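Long-range contacts in hydrogenase expression/formation protein HypE (Desulfovibrio vulgaris subsp. vulgaris, PDB 2Z1T), which binds ATP and magnesium and, as a HypE maturation protein, probably dehydrates a carbamoylated cysteine to supply the cyanide ligands of [NiFe] hydrogenases: residues A[59-64]-A[138-143]; A[74-79]-A[118-123]; A[97-102]-A[133-138]; A[162-167]-A[305-310]; A[189-194]-A[251-256]. All coordinates share one frame; numbering follows the deposited sequence.

Contact 1 (A[59-64]-A[138-143]); sequences TVDPIF and CDKMFI
Ile63 and Lys140 run alongside each other in opposite directions, where the loop following strand 50-58 meets the beginning of strand 141-151 in the N-terminal, PurM-like half of this AIR synthase related fold. The delta methyl of Ile63 does the touching: CD1 lies 3.6 Å from Lys140 CE and 3.9 Å from Lys140 CB, within the curl of the lysine chain. That curl comes from the last two torsions of Lys140 (chi3 -72°, chi4 -70°), which bring the ammonium group back over the methyl and toward Asp61. The aspartate meets the lysine at about a right angle, in a long salt bridge of 4.0 Å between Asp61 OD2 and Lys140 NZ. Asp139 brings a second negative charge close, its OD2 4.4 Å from Asp61 OD2; the repulsion is probably offset by Lys140 and by Arg341, the salt-bridge partner of Asp139. A cis peptide bond before Pro62 kinks the loop between the two touching residues Asp61 and Ile63. On the apolar side, Ile63 CD1 also approaches Met141 CG at 4.3 Å, and Met141 continues the layer to Val110 of helix 104-121. The other end of the contact faces the second subunit: Ala137 of that subunit packs on Phe142, and its Lys131 on Thr59. Thr59 turns its hydroxyl to O of the C-terminal Cys343, while its methyl covers one face of the Phe142 ring, Thr59 CG2 resting 4.0 Å from Phe142 CD2.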
# COMPACT_ATOMS: atom_id res chain seq x y z
N THR A 59 -4.81 11.76 1.29
CA THR A 59 -4.79 12.90 0.37
C THR A 59 -5.17 14.21 1.05
O THR A 59 -5.33 15.25 0.40
CB THR A 59 -5.73 12.65 -0.81
OG1 THR A 59 -7.06 12.56 -0.32
CG2 THR A 59 -5.37 11.34 -1.51
N VAL A 60 -5.30 14.19 2.37
CA VAL A 60 -5.76 15.34 3.11
C VAL A 60 -5.16 16.66 2.62
O VAL A 60 -3.94 16.75 2.35
CB VAL A 60 -5.50 15.19 4.63
CG1 VAL A 60 -4.00 15.31 4.95
CG2 VAL A 60 -6.34 16.19 5.43
N ASP A 61 -6.01 17.68 2.52
CA ASP A 61 -5.60 19.02 2.12
C ASP A 61 -6.27 20.03 3.05
O ASP A 61 -7.50 20.11 3.08
CB ASP A 61 -6.03 19.27 0.68
CG ASP A 61 -5.67 20.65 0.21
OD1 ASP A 61 -6.54 21.31 -0.41
OD2 ASP A 61 -4.53 21.08 0.46
N PRO A 62 -5.48 20.81 3.81
CA PRO A 62 -4.02 20.93 3.80
C PRO A 62 -3.31 19.79 4.53
O PRO A 62 -3.95 18.84 5.00
CB PRO A 62 -3.79 22.25 4.54
CG PRO A 62 -4.86 22.26 5.55
CD PRO A 62 -6.07 21.67 4.86
N ILE A 63 -1.99 19.91 4.62
CA ILE A 63 -1.13 18.82 5.03
C ILE A 63 -0.81 18.92 6.51
O ILE A 63 -0.69 17.91 7.19
CB ILE A 63 0.10 18.74 4.08
CG1 ILE A 63 -0.35 18.08 2.77
CG2 ILE A 63 1.30 17.98 4.70
CD1 ILE A 63 0.61 18.23 1.64
N PHE A 64 -0.70 20.15 7.02
CA PHE A 64 -0.61 20.36 8.46
C PHE A 64 -1.85 21.09 8.95
O PHE A 64 -2.29 22.05 8.33
CB PHE A 64 0.65 21.14 8.84
CG PHE A 64 1.92 20.43 8.48
CD1 PHE A 64 2.43 19.44 9.31
CD2 PHE A 64 2.60 20.76 7.31
CE1 PHE A 64 3.61 18.78 8.98
CE2 PHE A 64 3.78 20.11 6.97
CZ PHE A 64 4.28 19.11 7.81
N CYS A 138 1.13 15.90 -9.32
CA CYS A 138 0.48 15.68 -8.02
C CYS A 138 0.60 16.90 -7.10
O CYS A 138 1.52 17.71 -7.27
CB CYS A 138 0.98 14.40 -7.34
SG CYS A 138 1.95 14.63 -5.85
N ASP A 139 -0.33 17.03 -6.15
CA ASP A 139 -0.40 18.19 -5.25
C ASP A 139 0.41 18.00 -3.97
O ASP A 139 -0.12 17.58 -2.94
CB ASP A 139 -1.86 18.57 -4.95
CG ASP A 139 -1.99 19.84 -4.09
OD1 ASP A 139 -1.05 20.66 -3.98
OD2 ASP A 139 -3.08 20.01 -3.50
N LYS A 140 1.69 18.34 -4.06
CA LYS A 140 2.64 18.33 -2.94
C LYS A 140 3.09 16.92 -2.54
O LYS A 140 4.27 16.59 -2.72
CB LYS A 140 2.16 19.20 -1.75
CG LYS A 140 1.50 20.54 -2.17
CD LYS A 140 1.67 21.69 -1.15
CE LYS A 140 0.83 21.52 0.14
NZ LYS A 140 -0.64 21.68 -0.05
N MET A 141 2.17 16.10 -2.02
CA MET A 141 2.42 14.68 -1.68
C MET A 141 1.15 13.87 -1.36
O MET A 141 0.12 14.44 -1.00
CB MET A 141 3.41 14.53 -0.52
CG MET A 141 2.77 14.65 0.85
SD MET A 141 4.02 14.75 2.15
CE MET A 141 4.30 13.03 2.47
N PHE A 142 1.24 12.54 -1.51
CA PHE A 142 0.21 11.60 -1.11
C PHE A 142 0.90 10.41 -0.49
O PHE A 142 2.04 10.12 -0.84
CB PHE A 142 -0.55 11.09 -2.32
CG PHE A 142 -1.32 12.13 -3.07
CD1 PHE A 142 -1.46 12.02 -4.45
CD2 PHE A 142 -1.93 13.18 -2.42
CE1 PHE A 142 -2.18 12.96 -5.16
CE2 PHE A 142 -2.65 14.13 -3.12
CZ PHE A 142 -2.78 14.01 -4.49
N ILE A 143 0.23 9.70 0.40
CA ILE A 143 0.85 8.57 1.08
C ILE A 143 -0.12 7.41 1.12
O ILE A 143 -1.28 7.57 1.48
CB ILE A 143 1.23 8.93 2.55
CG1 ILE A 143 2.34 9.99 2.58
CG2 ILE A 143 1.68 7.69 3.33
CD1 ILE A 143 2.63 10.52 3.97

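Contact 2 (A[74-79]-A[118-123]); sequences AVHGTV and AREAGV
Val79 reaches from helix 70-83 toward Ala121 and Val123, at the C-terminal end of helix 104-121. Its CB points at the other segment and splits into two methyls, both of which reach Ala121. CG1, held anti to the backbone N (chi1 172°), comes to 4.4 Å from Ala121 CB. CG2 approaches that same Ala121 CB at 4.4 Å, so the valine fork presents both prongs to the alanine methyl. CG2 alone of the two goes on to Val123, its CG2 again 4.4 Å from Val123 CG2, and thus bridges the last helical turn and the chain leaving it. A Schellman motif makes this possible: Gly122, with a positive phi of 82°, ends the helix, and Val123 N bonds back to Ala118 O at 3.0 Å, folding Val123 inward. One turn earlier on the first helix, Val75 sends its CG1 to the backbone of Ala118, 3.7 Å from Ala118 N. Toward the surface, His76 NE2 and Glu120 OE1 stand 4.3 Å apart, beyond bonding distance; the imidazole is tied instead through ND1 to Ser198. Val75 also packs on Met114 and Ala117 of helix 104-121. Deeper in, Thr78 and Val123 touch Leu92 of strand 87-99, and Val79 and Val123 share Pro89, so the contact joins two neighbouring helices that lie against the same strand of the N-terminal sheet; helix 70-83 goes on to carry the magnesium ligand Asp81.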
# COMPACT_ATOMS: atom_id res chain seq x y z
N ALA A 74 -1.71 8.93 8.28
CA ALA A 74 -1.12 7.82 7.55
C ALA A 74 -0.76 6.63 8.46
O ALA A 74 -1.05 5.48 8.12
CB ALA A 74 0.08 8.30 6.77
N VAL A 75 -0.18 6.91 9.63
CA VAL A 75 0.04 5.83 10.59
C VAL A 75 -1.25 5.48 11.34
O VAL A 75 -1.73 4.34 11.29
CB VAL A 75 1.15 6.15 11.62
CG1 VAL A 75 1.23 5.05 12.66
CG2 VAL A 75 2.48 6.33 10.94
N HIS A 76 -1.83 6.47 12.03
CA HIS A 76 -2.95 6.20 12.92
C HIS A 76 -4.08 5.50 12.18
O HIS A 76 -4.55 4.47 12.64
CB HIS A 76 -3.46 7.45 13.62
CG HIS A 76 -2.46 8.13 14.50
ND1 HIS A 76 -2.40 9.50 14.62
CD2 HIS A 76 -1.48 7.64 15.29
CE1 HIS A 76 -1.41 9.83 15.44
NE2 HIS A 76 -0.84 8.72 15.87
N GLY A 77 -4.53 6.03 11.04
CA GLY A 77 -5.71 5.47 10.35
C GLY A 77 -5.52 4.03 9.86
O GLY A 77 -6.46 3.24 9.80
N THR A 78 -4.29 3.67 9.51
CA THR A 78 -4.03 2.32 9.09
C THR A 78 -3.88 1.36 10.28
O THR A 78 -4.33 0.21 10.23
CB THR A 78 -2.85 2.28 8.13
OG1 THR A 78 -3.23 2.97 6.91
CG2 THR A 78 -2.49 0.86 7.80
N VAL A 79 -3.31 1.86 11.37
CA VAL A 79 -3.29 1.10 12.61
C VAL A 79 -4.73 0.76 13.01
O VAL A 79 -5.07 -0.38 13.36
CB VAL A 79 -2.54 1.88 13.70
CG1 VAL A 79 -2.68 1.19 15.06
CG2 VAL A 79 -1.05 1.98 13.33
N ALA A 118 4.27 5.74 14.71
CA ALA A 118 4.58 4.30 14.71
C ALA A 118 5.12 3.82 16.05
O ALA A 118 4.69 2.78 16.57
CB ALA A 118 5.54 3.93 13.55
N ARG A 119 6.05 4.59 16.60
CA ARG A 119 6.72 4.26 17.87
C ARG A 119 5.66 4.28 18.95
O ARG A 119 5.58 3.40 19.80
CB ARG A 119 7.77 5.34 18.18
CG ARG A 119 9.10 4.83 18.68
CD ARG A 119 10.14 5.97 18.81
NE ARG A 119 10.50 6.57 17.52
CZ ARG A 119 10.24 7.83 17.16
NH1 ARG A 119 9.60 8.66 17.99
NH2 ARG A 119 10.61 8.26 15.96
N GLU A 120 4.81 5.28 18.85
CA GLU A 120 3.75 5.49 19.81
C GLU A 120 2.75 4.35 19.81
O GLU A 120 2.24 4.01 20.87
CB GLU A 120 3.07 6.78 19.47
CG GLU A 120 2.72 7.62 20.62
CD GLU A 120 1.92 8.82 20.14
OE1 GLU A 120 0.69 8.67 19.87
OE2 GLU A 120 2.55 9.90 20.00
N ALA A 121 2.50 3.74 18.65
CA ALA A 121 1.53 2.65 18.51
C ALA A 121 2.12 1.24 18.61
O ALA A 121 1.39 0.25 18.59
CB ALA A 121 0.76 2.80 17.20
N GLY A 122 3.43 1.12 18.69
CA GLY A 122 4.06 -0.19 18.85
C GLY A 122 4.20 -0.93 17.53
O GLY A 122 4.22 -2.16 17.49
N VAL A 123 4.34 -0.15 16.46
CA VAL A 123 4.21 -0.64 15.11
C VAL A 123 5.42 -0.24 14.30
O VAL A 123 5.88 0.89 14.41
CB VAL A 123 2.91 -0.06 14.48
CG1 VAL A 123 3.13 0.56 13.12
CG2 VAL A 123 1.83 -1.13 14.46

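Contact 3 (A[97-102]-A[133-138]); sequences ILEEGL and VPRGAC
Glu99 pairs with Val133 as a parallel beta bridge joining the ends of strand 87-99 and strand 124-133, an outermost strand of the N-terminal sheet, with close backbone bonds on both sides. Val133 N donates to Leu98 O at 3.0 Å, and Glu100 N to Val133 O at 2.9 Å. The Glu99 side chain continues the pairing into the loop: extended, with CG anti to the backbone N (chi1 -164°), it offers the anti lone pair of OE1 to Gly136 N in an almost straight bond (174°) of 3.3 Å, although the carboxylate, which crowds Cys138 O, is doubtfully placed. Beside the bridge, Ile97 CG2 lies 4.3 Å from Cys138 SG. Val133, Pro134 and Ala137 also pack on Arg341 of the second subunit. The solvent side is looser. Glu100 and Arg135 cross with charged planes 54° apart; Glu100 OE2 comes to the guanidinium edge in plane, but 3.8 Å from Arg135 NE makes a long salt bridge, and the bond from Arg135 N to the same oxygen is weak. Backbone pairing thus fixes the end of the sheet, the extended arm of Glu99 probably helps hold the loop, and the exposed ion pair probably adds little.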
# COMPACT_ATOMS: atom_id res chain seq x y z
N ILE A 97 4.03 9.43 -2.75
CA ILE A 97 4.06 10.07 -4.05
C ILE A 97 4.25 11.55 -3.75
O ILE A 97 3.39 12.19 -3.13
CB ILE A 97 2.80 9.78 -4.85
CG1 ILE A 97 2.65 8.26 -5.03
CG2 ILE A 97 2.86 10.48 -6.19
CD1 ILE A 97 1.27 7.80 -5.47
N LEU A 98 5.41 12.08 -4.16
CA LEU A 98 5.83 13.44 -3.84
C LEU A 98 5.96 14.30 -5.09
O LEU A 98 6.33 13.80 -6.15
CB LEU A 98 7.19 13.44 -3.14
CG LEU A 98 7.54 12.40 -2.08
CD1 LEU A 98 9.06 12.30 -1.94
CD2 LEU A 98 6.88 12.71 -0.76
N GLU A 99 5.69 15.59 -4.93
CA GLU A 99 5.83 16.57 -6.00
C GLU A 99 7.25 17.12 -6.08
O GLU A 99 7.86 17.46 -5.06
CB GLU A 99 4.83 17.71 -5.80
CG GLU A 99 4.61 18.57 -7.02
CD GLU A 99 3.59 19.68 -6.77
OE1 GLU A 99 2.85 20.03 -7.72
OE2 GLU A 99 3.53 20.20 -5.64
N GLU A 100 7.76 17.20 -7.31
CA GLU A 100 9.08 17.75 -7.63
C GLU A 100 9.24 19.14 -7.02
O GLU A 100 8.35 19.97 -7.14
CB GLU A 100 9.21 17.83 -9.16
CG GLU A 100 10.56 18.25 -9.72
CD GLU A 100 10.43 18.86 -11.12
OE1 GLU A 100 11.45 18.92 -11.86
OE2 GLU A 100 9.30 19.27 -11.49
N GLY A 101 10.36 19.37 -6.34
CA GLY A 101 10.64 20.67 -5.71
C GLY A 101 9.85 20.97 -4.44
O GLY A 101 9.94 22.06 -3.88
N LEU A 102 9.06 20.00 -4.02
CA LEU A 102 8.41 20.02 -2.71
C LEU A 102 9.40 20.42 -1.62
O LEU A 102 10.58 20.03 -1.69
CB LEU A 102 7.82 18.64 -2.40
CG LEU A 102 7.03 18.53 -1.09
CD1 LEU A 102 5.77 19.37 -1.18
CD2 LEU A 102 6.68 17.07 -0.82
N VAL A 133 7.17 12.98 -8.89
CA VAL A 133 6.51 13.31 -10.15
C VAL A 133 6.68 14.78 -10.50
O VAL A 133 6.82 15.61 -9.60
CB VAL A 133 5.01 12.91 -10.14
CG1 VAL A 133 4.87 11.39 -10.06
CG2 VAL A 133 4.27 13.61 -9.03
N PRO A 134 6.70 15.10 -11.81
CA PRO A 134 6.81 16.49 -12.22
C PRO A 134 5.75 17.39 -11.56
O PRO A 134 4.72 16.90 -11.06
CB PRO A 134 6.64 16.43 -13.74
CG PRO A 134 6.12 15.04 -14.05
CD PRO A 134 6.68 14.20 -12.98
N ARG A 135 6.00 18.69 -11.54
CA ARG A 135 5.08 19.62 -10.88
C ARG A 135 3.78 19.69 -11.68
O ARG A 135 3.81 19.62 -12.91
CB ARG A 135 5.73 20.98 -10.67
CG ARG A 135 7.00 20.89 -9.83
CD ARG A 135 7.73 22.22 -9.63
NE ARG A 135 8.16 22.81 -10.90
CZ ARG A 135 7.92 24.07 -11.25
NH1 ARG A 135 7.28 24.89 -10.42
NH2 ARG A 135 8.34 24.51 -12.44
N GLY A 136 2.66 19.76 -10.97
CA GLY A 136 1.34 19.63 -11.59
C GLY A 136 0.80 18.21 -11.54
O GLY A 136 -0.39 18.01 -11.25
N ALA A 137 1.66 17.23 -11.81
CA ALA A 137 1.27 15.81 -11.78
C ALA A 137 0.67 15.33 -10.44
O ALA A 137 -0.18 14.43 -10.43
CB ALA A 137 2.44 14.93 -12.18
N CYS A 138 1.13 15.90 -9.32
CA CYS A 138 0.48 15.68 -8.02
C CYS A 138 0.60 16.90 -7.10
O CYS A 138 1.52 17.71 -7.27
CB CYS A 138 0.98 14.40 -7.34
SG CYS A 138 1.95 14.63 -5.85

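Contact 4 (A[162-167]-A[305-310]); sequences ARPGDA and VKSVGE
Val305 faces the turn at 163-166 and carries the largest share of the contact. Its CG1 lies 3.6 Å from Arg163 O, while CG2 reaches 4.1 Å from Asp166 CB and also meets the methyl of Ala162. The valine backbone is gripped at both ends: Gly165 N donates to Val305 O at 2.7 Å, and Val305 N donates to Asp166 O, also at 2.7 Å. Farther along, Pro164 CG rests on Ser307 CB at 3.6 Å. A second shell shapes both segments. In the type II turn from Arg163 to Asp166, OD2 of Asp166 receives Arg163 N from above its carboxylate plane and is also bonded to His216 ND1. In the corresponding turn from Ser307 to Glu310, Glu310 OE2 accepts both N and OG of Ser307, which arrive from opposite faces of the carboxylate. The contact joins the start of strand 166-170 to the end of strand 300-306, inner antiparallel neighbours of the C-terminal sheet, with Ile277 of strand 275-279 packing on Ala162, Asp166 and Val305, and strand 240-244 pairing with Lys306 on the other edge of strand 300-306.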
# COMPACT_ATOMS: atom_id res chain seq x y z
N ALA A 162 -23.45 -7.73 13.73
CA ALA A 162 -24.36 -6.99 14.61
C ALA A 162 -25.62 -7.83 14.69
O ALA A 162 -26.04 -8.43 13.69
CB ALA A 162 -24.66 -5.61 14.05
N ARG A 163 -26.19 -7.92 15.88
CA ARG A 163 -27.37 -8.76 16.05
C ARG A 163 -28.38 -8.19 17.07
O ARG A 163 -28.00 -7.43 17.97
CB ARG A 163 -26.97 -10.21 16.36
CG ARG A 163 -26.18 -10.40 17.63
CD ARG A 163 -26.75 -11.56 18.44
NE ARG A 163 -26.10 -11.70 19.74
CZ ARG A 163 -26.47 -12.58 20.67
NH1 ARG A 163 -27.50 -13.40 20.45
NH2 ARG A 163 -25.82 -12.64 21.83
N PRO A 164 -29.68 -8.54 16.90
CA PRO A 164 -30.74 -8.10 17.81
C PRO A 164 -30.33 -8.11 19.28
O PRO A 164 -30.02 -9.17 19.82
CB PRO A 164 -31.84 -9.13 17.57
CG PRO A 164 -31.66 -9.51 16.15
CD PRO A 164 -30.21 -9.38 15.81
N GLY A 165 -30.31 -6.94 19.90
CA GLY A 165 -30.07 -6.82 21.33
C GLY A 165 -28.67 -6.36 21.70
O GLY A 165 -28.34 -6.25 22.88
N ASP A 166 -27.85 -6.10 20.69
CA ASP A 166 -26.52 -5.53 20.89
C ASP A 166 -26.62 -4.03 21.19
O ASP A 166 -27.48 -3.32 20.63
CB ASP A 166 -25.66 -5.72 19.64
CG ASP A 166 -25.15 -7.16 19.47
OD1 ASP A 166 -25.28 -7.97 20.42
OD2 ASP A 166 -24.62 -7.48 18.38
N ALA A 167 -25.74 -3.55 22.06
CA ALA A 167 -25.54 -2.12 22.28
C ALA A 167 -24.61 -1.51 21.21
O ALA A 167 -23.65 -2.15 20.76
CB ALA A 167 -24.95 -1.90 23.64
N VAL A 305 -29.18 -2.41 18.68
CA VAL A 305 -29.49 -3.05 17.40
C VAL A 305 -30.76 -3.86 17.56
O VAL A 305 -30.86 -4.69 18.46
CB VAL A 305 -28.33 -3.98 16.91
CG1 VAL A 305 -28.71 -4.74 15.65
CG2 VAL A 305 -27.06 -3.18 16.69
N LYS A 306 -31.71 -3.59 16.68
CA LYS A 306 -33.02 -4.25 16.71
C LYS A 306 -33.32 -4.97 15.39
O LYS A 306 -32.84 -4.57 14.33
CB LYS A 306 -34.12 -3.25 17.09
CG LYS A 306 -34.32 -3.18 18.61
CD LYS A 306 -34.47 -1.77 19.17
CE LYS A 306 -34.76 -1.83 20.67
NZ LYS A 306 -34.11 -0.73 21.44
N SER A 307 -34.07 -6.07 15.49
CA SER A 307 -34.42 -6.88 14.33
C SER A 307 -35.56 -6.24 13.52
O SER A 307 -36.34 -5.45 14.05
CB SER A 307 -34.80 -8.30 14.75
OG SER A 307 -35.76 -8.29 15.81
N VAL A 308 -35.63 -6.59 12.25
CA VAL A 308 -36.66 -6.09 11.34
C VAL A 308 -38.02 -5.94 12.03
O VAL A 308 -38.47 -6.83 12.75
CB VAL A 308 -36.78 -7.01 10.11
CG1 VAL A 308 -38.09 -6.75 9.32
CG2 VAL A 308 -35.54 -6.88 9.22
N GLY A 309 -38.66 -4.79 11.82
CA GLY A 309 -40.03 -4.54 12.28
C GLY A 309 -40.23 -4.47 13.78
O GLY A 309 -41.37 -4.38 14.24
N GLU A 310 -39.14 -4.51 14.55
CA GLU A 310 -39.22 -4.48 16.01
C GLU A 310 -39.68 -3.12 16.56
O GLU A 310 -40.21 -3.06 17.68
CB GLU A 310 -37.88 -4.88 16.64
CG GLU A 310 -38.01 -5.51 18.04
CD GLU A 310 -36.67 -5.59 18.79
OE1 GLU A 310 -36.64 -5.15 19.96
OE2 GLU A 310 -35.66 -6.09 18.22

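Contact 5 (A[189-194]-A[251-256]); sequences NFAADV and RESVRN
Ser253, in the first turn of helix 252-260, meets Asp193 and Val194 of the loop between helices 176-184 and 202-212, pinning this loop to the helix within the AIR synthase related C-terminal half; these three residues bury the most surface here. The serine hydroxyl donates to the carboxylate, with Ser253 OG 2.6 Å from Asp193 OD2, approaching on the syn side and 17° out of the carboxylate plane. With chi1 at 54°, OG sits between the backbone N and the carbonyl carbon of its own residue and faces the loop. Beside this bond, the CG2 methyl of Val194 lies 3.4 Å from Ser253 OG and 4.1 Å from Val254 CG2, linking the polar pair to an apolar patch that Thr180 and Leu179 of helix 176-184 extend. The methyl of Ala191 packs against Ser253 CB. A type I turn from Ala191 to Val194 holds these three loop residues together, closed by the bond from Val194 N to Ala191 O (3.2 Å). The second oxygen of Asp193 turns to Arg251, the N-cap residue of the helix: Asp193 OD1 is 3.5 Å from Arg251 CD and 3.9 Å from Arg251 NE, a long salt bridge in which the carboxylate and guanidinium planes stand 82° apart. The far end of the guanidinium is engaged elsewhere, NH1 pairing with Asp176. Asp193 is thus held by a hydroxyl on one oxygen and a loosely placed positive charge near the other, close to the N-terminal end of a helix; this setting would probably stabilise its negative charge, while Arg251 is shared between two acids.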
# COMPACT_ATOMS: atom_id res chain seq x y z
N ASN A 189 -10.97 29.88 12.13
CA ASN A 189 -10.33 29.29 13.31
C ASN A 189 -11.24 28.62 14.33
O ASN A 189 -10.84 27.63 14.94
CB ASN A 189 -9.38 30.30 13.98
CG ASN A 189 -7.93 30.17 13.48
OD1 ASN A 189 -7.52 29.11 12.98
ND2 ASN A 189 -7.15 31.24 13.63
N PHE A 190 -12.45 29.16 14.52
CA PHE A 190 -13.40 28.70 15.55
C PHE A 190 -12.69 28.40 16.88
O PHE A 190 -11.52 28.75 17.06
CB PHE A 190 -14.18 27.46 15.10
CG PHE A 190 -15.23 27.73 14.06
CD1 PHE A 190 -14.96 27.48 12.72
CD2 PHE A 190 -16.47 28.23 14.43
CE1 PHE A 190 -15.93 27.73 11.74
CE2 PHE A 190 -17.45 28.50 13.46
CZ PHE A 190 -17.18 28.24 12.11
N ALA A 191 -13.41 27.74 17.79
CA ALA A 191 -12.86 27.42 19.10
C ALA A 191 -11.51 26.74 18.98
O ALA A 191 -11.29 25.93 18.08
CB ALA A 191 -13.82 26.56 19.88
N ALA A 192 -10.60 27.09 19.88
CA ALA A 192 -9.27 26.49 19.94
C ALA A 192 -9.34 24.99 20.22
O ALA A 192 -8.36 24.28 20.04
CB ALA A 192 -8.42 27.18 21.01
N ASP A 193 -10.51 24.51 20.64
CA ASP A 193 -10.66 23.12 21.07
C ASP A 193 -11.21 22.20 19.97
O ASP A 193 -11.44 21.01 20.20
CB ASP A 193 -11.39 23.02 22.45
CG ASP A 193 -12.90 22.73 22.35
OD1 ASP A 193 -13.35 21.84 23.11
OD2 ASP A 193 -13.65 23.39 21.57
N VAL A 194 -11.39 22.78 18.79
CA VAL A 194 -11.74 22.06 17.58
C VAL A 194 -10.44 21.68 16.90
O VAL A 194 -9.76 22.54 16.34
CB VAL A 194 -12.53 22.96 16.60
CG1 VAL A 194 -12.59 22.32 15.19
CG2 VAL A 194 -13.95 23.26 17.14
N ARG A 251 -19.03 18.01 20.36
CA ARG A 251 -18.53 19.19 21.11
C ARG A 251 -19.29 20.42 20.69
O ARG A 251 -19.57 20.58 19.50
CB ARG A 251 -17.05 19.44 20.84
CG ARG A 251 -16.11 18.64 21.67
CD ARG A 251 -14.68 19.05 21.40
NE ARG A 251 -13.73 18.15 22.05
CZ ARG A 251 -13.34 16.99 21.52
NH1 ARG A 251 -13.81 16.60 20.35
NH2 ARG A 251 -12.46 16.21 22.16
N GLU A 252 -19.59 21.29 21.65
CA GLU A 252 -20.45 22.47 21.40
C GLU A 252 -19.88 23.31 20.25
O GLU A 252 -20.60 23.67 19.32
CB GLU A 252 -20.62 23.32 22.68
CG GLU A 252 -21.68 24.45 22.57
CD GLU A 252 -21.50 25.56 23.62
OE1 GLU A 252 -20.73 25.37 24.59
OE2 GLU A 252 -22.15 26.63 23.48
N SER A 253 -18.58 23.59 20.31
CA SER A 253 -17.90 24.34 19.27
C SER A 253 -17.93 23.65 17.90
O SER A 253 -17.88 24.32 16.86
CB SER A 253 -16.46 24.65 19.67
OG SER A 253 -15.77 23.47 20.03
N VAL A 254 -18.03 22.31 17.91
CA VAL A 254 -18.19 21.55 16.66
C VAL A 254 -19.62 21.68 16.21
O VAL A 254 -19.88 21.84 15.01
CB VAL A 254 -17.77 20.04 16.79
CG1 VAL A 254 -18.21 19.24 15.57
CG2 VAL A 254 -16.26 19.90 17.02
N ARG A 255 -20.56 21.66 17.15
CA ARG A 255 -21.94 21.97 16.81
C ARG A 255 -22.04 23.34 16.15
O ARG A 255 -22.67 23.47 15.09
CB ARG A 255 -22.88 21.84 18.01
CG ARG A 255 -23.80 20.63 17.88
CD ARG A 255 -24.28 20.07 19.23
NE ARG A 255 -24.84 18.71 19.15
CZ ARG A 255 -25.27 18.09 18.04
NH1 ARG A 255 -25.24 18.68 16.85
NH2 ARG A 255 -25.74 16.85 18.13
N ASN A 256 -21.40 24.34 16.75
CA ASN A 256 -21.47 25.72 16.24
C ASN A 256 -20.71 25.92 14.94
O ASN A 256 -21.15 26.67 14.05
CB ASN A 256 -21.02 26.74 17.28
CG ASN A 256 -21.96 26.81 18.47
OD1 ASN A 256 -23.17 26.65 18.32
ND2 ASN A 256 -21.40 27.02 19.65

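From the N terminus, 59-64 opens the loop of contact 1, then 74-79 and 97-102 open those of contacts 2 and 3. Contact 2 closes at 118-123 and contact 3 at 133-138, so these two cross; both are nested inside contact 1, which closes last at 138-143 and shares Cys138 with contact 3. Together they tie the helices and sheet of the N-terminal half, and contacts 1 and 3 also touch the second subunit. Contact 4 opens next at 162-167 and closes at 305-310, enclosing contact 5. Contact 4 joins two strands and contact 5 a loop and a helix of the C-terminal half, with their centres about 34 Å apart.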